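Local atomic coordinates of cycloalternan-forming enzyme (Listeria monocytogenes serovar 1/2a, PDB entry 5F7U), a protein that belongs to glycoside hydrolase family 31 and carries a TIM-barrel domain with bound alpha-D-glucopyranose, flanked by beta-rich domains that include a carbohydrate-binding module. Residues F397-W402 with G434-P439; S382-A387 with V443-D448. The protein carries 1 engineered substitution. One frame throughout, in Å; residues are numbered along the deposited sequence.

Interaction 1 of 2, residues F397-W402 with G434-P439; sequences FVLEQW and GKWTDP. With GLC (alpha-D-glucopyranose), chain F; GLC (alpha-D-glucopyranose), chain B.
L399 and W436 meet where the second strand of the TIM barrel ends and its loop begins. The W436 side chain reaches back from the loop that leads into helix 439-448, and its nitrogen and benzene end meet different partners. Its CB turns toward residues 397-402. CG stands anti to the carbonyl carbon (chi1 -53°), which sends the indole across to the other segment. On the five-membered ring, NE1 donates to a water at 3.0 Å. The water lies 2.8 Å from Q401 O, to which it can donate. W402 O lies 3.4 Å from W436 NE1, but the angle is poor and no hydrogen bond forms. Further along, CZ2 of W436 has Q401 O at the ring edge, in plane, 3.9 Å away. At the tip, W436 CH2 meets L399 CD1 at 3.7 Å. This methyl comes in obliquely, from the opposite direction. M442 and E377 also touch the W436 side chain.

A second water lies between the K435 and Q401 side chains. K435 NZ donates to it at 2.7 Å, while its bond to Q401 OE1 is weak. The firmer hold on the Q401 amide is at NE2, which bonds to N372 O and S665 O. Q401 is the centre of an inverse gamma turn. Just before it, E400 OE1 accepts a hydrogen bond from O4 of the chain F alpha-D-glucopyranose at 2.7 Å. E400 also pairs with K535 through OE2 and with N372 through OE1. Both E400 and Q401 belong to the glycan pocket.

The contact is mixed in character. The benzene end of the indole packs on leucine, while its N-H is satisfied through water. That water can couple W436 to the backbone of a pocket residue without a direct hydrogen bond between the segments.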
loop_
_atom_site.group_PDB
_atom_site.type_symbol
_atom_site.label_atom_id
_atom_site.label_comp_id
_atom_site.label_asym_id
_atom_site.label_seq_id
_atom_site.Cartn_x
_atom_site.Cartn_y
_atom_site.Cartn_z
ATOM N N PHE A 397 -6.327 1.311 -19.761
ATOM C CA PHE A 397 -5.431 1.170 -20.905
ATOM C C PHE A 397 -4.365 2.253 -20.783
ATOM O O PHE A 397 -4.679 3.423 -20.519
ATOM C CB PHE A 397 -6.209 1.321 -22.224
ATOM C CG PHE A 397 -5.461 0.819 -23.437
ATOM C CD1 PHE A 397 -4.462 1.582 -24.039
ATOM C CD2 PHE A 397 -5.796 -0.412 -24.008
ATOM C CE1 PHE A 397 -3.768 1.100 -25.151
ATOM C CE2 PHE A 397 -5.111 -0.900 -25.127
ATOM C CZ PHE A 397 -4.098 -0.144 -25.704
ATOM N N VAL A 398 -3.106 1.873 -20.932
ATOM C CA VAL A 398 -2.032 2.852 -20.773
ATOM C C VAL A 398 -1.257 2.936 -22.077
ATOM O O VAL A 398 -0.965 1.900 -22.674
ATOM C CB VAL A 398 -1.046 2.464 -19.638
ATOM C CG1 VAL A 398 0.047 3.535 -19.476
ATOM C CG2 VAL A 398 -1.780 2.234 -18.308
ATOM N N LEU A 399 -0.936 4.159 -22.512
ATOM C CA LEU A 399 0.038 4.348 -23.593
ATOM C C LEU A 399 1.245 5.090 -23.072
ATOM O O LEU A 399 1.108 6.163 -22.490
ATOM C CB LEU A 399 -0.557 5.121 -24.783
ATOM C CG LEU A 399 -1.442 4.317 -25.733
ATOM C CD1 LEU A 399 -1.921 5.280 -26.803
ATOM C CD2 LEU A 399 -0.643 3.181 -26.365
ATOM N N GLU A 400 2.422 4.521 -23.312
ATOM C CA GLU A 400 3.671 5.157 -22.950
ATOM C C GLU A 400 4.374 5.723 -24.154
ATOM O O GLU A 400 4.745 6.912 -24.155
ATOM C CB GLU A 400 4.587 4.178 -22.212
ATOM C CG GLU A 400 4.005 3.730 -20.883
ATOM C CD GLU A 400 5.019 3.082 -19.971
ATOM O OE1 GLU A 400 5.994 2.464 -20.474
ATOM O OE2 GLU A 400 4.832 3.195 -18.736
ATOM N N GLN A 401 4.540 4.890 -25.178
ATOM C CA GLN A 401 5.302 5.251 -26.362
ATOM C C GLN A 401 4.376 5.924 -27.398
ATOM O O GLN A 401 4.207 5.459 -28.538
ATOM C CB GLN A 401 6.015 4.009 -26.900
ATOM C CG GLN A 401 7.223 4.345 -27.749
ATOM C CD GLN A 401 7.995 3.157 -28.279
ATOM O OE1 GLN A 401 8.839 3.354 -29.144
ATOM N NE2 GLN A 401 7.702 1.940 -27.818
ATOM N N TRP A 402 3.792 7.045 -26.975
ATOM C CA TRP A 402 2.729 7.707 -27.730
ATOM C C TRP A 402 3.165 9.018 -28.372
ATOM O O TRP A 402 2.553 9.471 -29.340
ATOM C CB TRP A 402 1.502 7.957 -26.823
ATOM C CG TRP A 402 1.703 9.055 -25.782
ATOM C CD1 TRP A 402 2.165 8.895 -24.496
ATOM C CD2 TRP A 402 1.415 10.459 -25.936
ATOM N NE1 TRP A 402 2.195 10.113 -23.850
ATOM C CE2 TRP A 402 1.755 11.088 -24.714
ATOM C CE3 TRP A 402 0.915 11.253 -27.000
ATOM C CZ2 TRP A 402 1.597 12.469 -24.508
ATOM C CZ3 TRP A 402 0.767 12.632 -26.798
ATOM C CH2 TRP A 402 1.106 13.225 -25.552
ATOM N N GLY A 434 1.464 8.787 -39.991
ATOM C CA GLY A 434 2.312 7.645 -39.627
ATOM C C GLY A 434 1.691 6.753 -38.575
ATOM O O GLY A 434 0.660 6.147 -38.812
ATOM N N LYS A 435 2.314 6.700 -37.404
ATOM C CA LYS A 435 1.894 5.793 -36.331
ATOM C C LYS A 435 0.560 6.162 -35.679
ATOM O O LYS A 435 -0.119 5.286 -35.108
ATOM C CB LYS A 435 3.004 5.682 -35.280
ATOM C CG LYS A 435 4.248 5.007 -35.836
ATOM C CD LYS A 435 5.452 5.135 -34.907
ATOM C CE LYS A 435 6.664 4.514 -35.578
ATOM N NZ LYS A 435 7.930 4.921 -34.906
ATOM N N TRP A 436 0.173 7.433 -35.797
ATOM C CA TRP A 436 -1.045 7.930 -35.171
ATOM C C TRP A 436 -1.753 8.847 -36.139
ATOM O O TRP A 436 -1.576 10.065 -36.090
ATOM C CB TRP A 436 -0.746 8.688 -33.885
ATOM C CG TRP A 436 0.087 7.937 -32.918
ATOM C CD1 TRP A 436 1.428 8.101 -32.709
ATOM C CD2 TRP A 436 -0.331 6.881 -32.045
ATOM N NE1 TRP A 436 1.863 7.231 -31.736
ATOM C CE2 TRP A 436 0.811 6.461 -31.326
ATOM C CE3 TRP A 436 -1.566 6.243 -31.795
ATOM C CZ2 TRP A 436 0.761 5.445 -30.363
ATOM C CZ3 TRP A 436 -1.617 5.229 -30.831
ATOM C CH2 TRP A 436 -0.461 4.837 -30.136
ATOM N N THR A 437 -2.558 8.266 -37.010
ATOM C CA THR A 437 -3.241 9.073 -38.031
ATOM C C THR A 437 -4.529 9.719 -37.495
ATOM O O THR A 437 -5.029 10.677 -38.095
ATOM C CB THR A 437 -3.599 8.254 -39.290
ATOM O OG1 THR A 437 -4.517 7.219 -38.930
ATOM C CG2 THR A 437 -2.364 7.682 -39.955
ATOM N N ASP A 438 -5.078 9.189 -36.393
ATOM C CA ASP A 438 -6.319 9.730 -35.827
ATOM C C ASP A 438 -6.385 9.446 -34.316
ATOM O O ASP A 438 -7.088 8.521 -33.911
ATOM C CB ASP A 438 -7.534 9.130 -36.574
ATOM C CG ASP A 438 -8.887 9.582 -36.012
ATOM O OD1 ASP A 438 -8.976 10.583 -35.258
ATOM O OD2 ASP A 438 -9.887 8.905 -36.352
ATOM N N PRO A 439 -5.654 10.234 -33.488
ATOM C CA PRO A 439 -5.647 9.947 -32.038
ATOM C C PRO A 439 -7.043 9.990 -31.391
ATOM O O PRO A 439 -7.370 9.146 -30.535
ATOM C CB PRO A 439 -4.726 11.038 -31.456
ATOM C CG PRO A 439 -3.851 11.435 -32.597
ATOM C CD PRO A 439 -4.728 11.336 -33.822
HETATM C C1 GLC F . 9.885 4.235 -16.169
HETATM C C2 GLC F . 8.658 3.511 -15.574
HETATM C C3 GLC F . 8.182 2.323 -16.434
HETATM C C4 GLC F . 7.973 2.767 -17.891
HETATM C C5 GLC F . 9.141 3.629 -18.390
HETATM C C6 GLC F . 8.909 4.227 -19.768
HETATM O O2 GLC F . 8.887 3.189 -14.198
HETATM O O3 GLC F . 6.947 1.776 -15.936
HETATM O O4 GLC F . 7.830 1.615 -18.741
HETATM O O5 GLC F . 9.510 4.690 -17.485
HETATM O O6 GLC F . 10.158 4.833 -20.154
HETATM C C1 GLC B . 10.485 4.510 -21.528
HETATM C C2 GLC B . 11.866 5.079 -21.882
HETATM C C3 GLC B . 11.805 6.595 -22.105
HETATM C C4 GLC B . 10.708 6.966 -23.102
HETATM C C5 GLC B . 9.379 6.392 -22.589
HETATM C C6 GLC B . 8.164 6.743 -23.437
HETATM O O2 GLC B . 12.788 4.821 -20.820
HETATM O O3 GLC B . 13.072 7.079 -22.568
HETATM O O4 GLC B . 10.644 8.392 -23.221
HETATM O O5 GLC B . 9.491 4.959 -22.468
HETATM O O6 GLC B . 8.253 6.045 -24.683
HETATM O O HOH W 1 4.626 6.363 -31.127
HETATM O O HOH W 2 7.782 4.588 -32.233
#

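Interaction 2 of 2, residues S382-A387 with V443-D448; sequences SALSNA and VDSVHD
L384 of helix 377-389 packs on S445 and V446 of helix 439-448. Between residues 382-387 and 443-448 the nearest CA atoms are those of L384 and V446, 7.2 Å apart.

The apolar part rests on a single methyl. L384 CD1 lies 4.1 Å from CG2 of V446. It also touches the V446 backbone, at 4.0 Å from CA. Two torsions bring it there: CG sits anti to the carbonyl carbon (chi1 -58°), and the chain then runs on extended (chi2 172°). The CA-CB bond of V446 runs across the line to the leucine, and its CG2 methyl makes the side-chain contact. F397 and M451 touch both L384 and V446, so the pair belongs to a larger apolar cluster.

The same methyl also meets polar atoms, by van der Waals contact alone. S445 O is 3.7 Å from L384 CD1. S445 OG is at 3.8 Å from that carbon. The hydroxyl has its own partner within its helix, since OG donates to M442 O. This bond goes with a chi1 of 76°, which places OG between the backbone N and the carbonyl carbon.

Backbone hydrogen bonding runs within each helix and not between them. H447 NE2 bonds to D532 OD2, from a side chain that starts away from L384.

No hydrogen bond or salt bridge crosses between these helical segments. They meet by shape and dispersion, with one leucine methyl against a serine and a valine, and the serine hydroxyl is spent on its own helix.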
loop_
_atom_site.group_PDB
_atom_site.type_symbol
_atom_site.label_atom_id
_atom_site.label_comp_id
_atom_site.label_asym_id
_atom_site.label_seq_id
_atom_site.Cartn_x
_atom_site.Cartn_y
_atom_site.Cartn_z
ATOM N N SER A 382 -4.776 -3.994 -32.078
ATOM C CA SER A 382 -4.439 -5.391 -31.786
ATOM C C SER A 382 -4.652 -5.722 -30.327
ATOM O O SER A 382 -5.171 -6.790 -30.037
ATOM C CB SER A 382 -3.006 -5.745 -32.189
ATOM O OG SER A 382 -2.893 -5.685 -33.597
ATOM N N ALA A 383 -4.246 -4.826 -29.411
ATOM C CA ALA A 383 -4.491 -5.039 -27.978
ATOM C C ALA A 383 -5.979 -5.175 -27.668
ATOM O O ALA A 383 -6.381 -6.069 -26.909
ATOM C CB ALA A 383 -3.867 -3.919 -27.136
ATOM N N LEU A 384 -6.797 -4.313 -28.270
ATOM C CA LEU A 384 -8.255 -4.390 -28.056
ATOM C C LEU A 384 -8.853 -5.657 -28.659
ATOM O O LEU A 384 -9.692 -6.314 -28.031
ATOM C CB LEU A 384 -8.978 -3.150 -28.606
ATOM C CG LEU A 384 -8.520 -1.801 -28.006
ATOM C CD1 LEU A 384 -9.155 -0.650 -28.771
ATOM C CD2 LEU A 384 -8.757 -1.687 -26.493
ATOM N N SER A 385 -8.412 -5.994 -29.874
ATOM C CA SER A 385 -8.859 -7.200 -30.557
ATOM C C SER A 385 -8.473 -8.467 -29.780
ATOM O O SER A 385 -9.301 -9.394 -29.609
ATOM C CB SER A 385 -8.250 -7.237 -31.972
ATOM O OG SER A 385 -8.711 -8.396 -32.632
ATOM N N ASN A 386 -7.217 -8.515 -29.328
ATOM C CA ASN A 386 -6.746 -9.641 -28.500
ATOM C C ASN A 386 -7.491 -9.773 -27.188
ATOM O O ASN A 386 -7.812 -10.897 -26.765
ATOM C CB ASN A 386 -5.235 -9.545 -28.237
ATOM C CG ASN A 386 -4.405 -9.864 -29.461
ATOM O OD1 ASN A 386 -4.786 -10.698 -30.272
ATOM N ND2 ASN A 386 -3.254 -9.208 -29.597
ATOM N N ALA A 387 -7.756 -8.643 -26.533
ATOM C CA ALA A 387 -8.551 -8.667 -25.304
ATOM C C ALA A 387 -9.950 -9.194 -25.586
ATOM O O ALA A 387 -10.430 -10.047 -24.860
ATOM C CB ALA A 387 -8.601 -7.299 -24.630
ATOM N N VAL A 443 -8.725 6.862 -29.407
ATOM C CA VAL A 443 -9.256 6.937 -28.029
ATOM C C VAL A 443 -10.731 6.483 -27.996
ATOM O O VAL A 443 -11.143 5.723 -27.107
ATOM C CB VAL A 443 -9.035 8.341 -27.420
ATOM C CG1 VAL A 443 -9.781 8.498 -26.091
ATOM C CG2 VAL A 443 -7.535 8.595 -27.204
ATOM N N ASP A 444 -11.501 6.900 -29.001
ATOM C CA ASP A 444 -12.905 6.497 -29.101
ATOM C C ASP A 444 -13.049 4.985 -29.166
ATOM O O ASP A 444 -13.961 4.420 -28.549
ATOM C CB ASP A 444 -13.581 7.138 -30.326
ATOM C CG ASP A 444 -13.796 8.621 -30.166
ATOM O OD1 ASP A 444 -13.869 9.125 -29.038
ATOM O OD2 ASP A 444 -13.938 9.306 -31.190
ATOM N N SER A 445 -12.132 4.328 -29.883
ATOM C CA SER A 445 -12.186 2.869 -30.007
ATOM C C SER A 445 -11.818 2.183 -28.686
ATOM O O SER A 445 -12.356 1.125 -28.379
ATOM C CB SER A 445 -11.327 2.369 -31.172
ATOM O OG SER A 445 -9.943 2.398 -30.828
ATOM N N VAL A 446 -10.938 2.801 -27.895
ATOM C CA VAL A 446 -10.642 2.281 -26.535
ATOM C C VAL A 446 -11.906 2.379 -25.663
ATOM O O VAL A 446 -12.262 1.434 -24.961
ATOM C CB VAL A 446 -9.436 3.001 -25.861
ATOM C CG1 VAL A 446 -9.241 2.549 -24.408
ATOM C CG2 VAL A 446 -8.156 2.770 -26.657
ATOM N N HIS A 447 -12.577 3.528 -25.718
ATOM C CA HIS A 447 -13.828 3.721 -24.976
ATOM C C HIS A 447 -14.919 2.734 -25.404
ATOM O O HIS A 447 -15.663 2.224 -24.557
ATOM C CB HIS A 447 -14.330 5.154 -25.135
ATOM C CG HIS A 447 -13.452 6.176 -24.488
ATOM N ND1 HIS A 447 -13.456 7.503 -24.867
ATOM C CD2 HIS A 447 -12.539 6.068 -23.492
ATOM C CE1 HIS A 447 -12.582 8.166 -24.127
ATOM N NE2 HIS A 447 -12.017 7.320 -23.285
ATOM N N ASP A 448 -14.999 2.467 -26.718
ATOM C CA ASP A 448 -15.935 1.472 -27.273
ATOM C C ASP A 448 -15.762 0.099 -26.654
ATOM O O ASP A 448 -16.743 -0.639 -26.492
ATOM C CB ASP A 448 -15.751 1.330 -28.784
ATOM C CG ASP A 448 -16.344 2.480 -29.560
ATOM O OD1 ASP A 448 -17.112 3.282 -28.972
ATOM O OD2 ASP A 448 -16.077 2.566 -30.780
#

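In the fold
Both interactions lie in the TIM-barrel domain, with centres about 12 Å apart. Along the chain the order is helix 377-389, strand 396-399, the long loop that holds residues 434-438, then helix 439-448. Interaction 1 therefore falls within the span that interaction 2 brackets. F397 joins them from the barrel strand beneath the helices: its CE2 lies 3.8 Å from A383 CB, and its CB lies 3.9 Å from V446 CG1. Interaction 2 pairs the two helices on the outside of the barrel. Interaction 1 sits where the same strand ends, beside the glycan pocket. One strand thus connects the helical layer to the pocket rim.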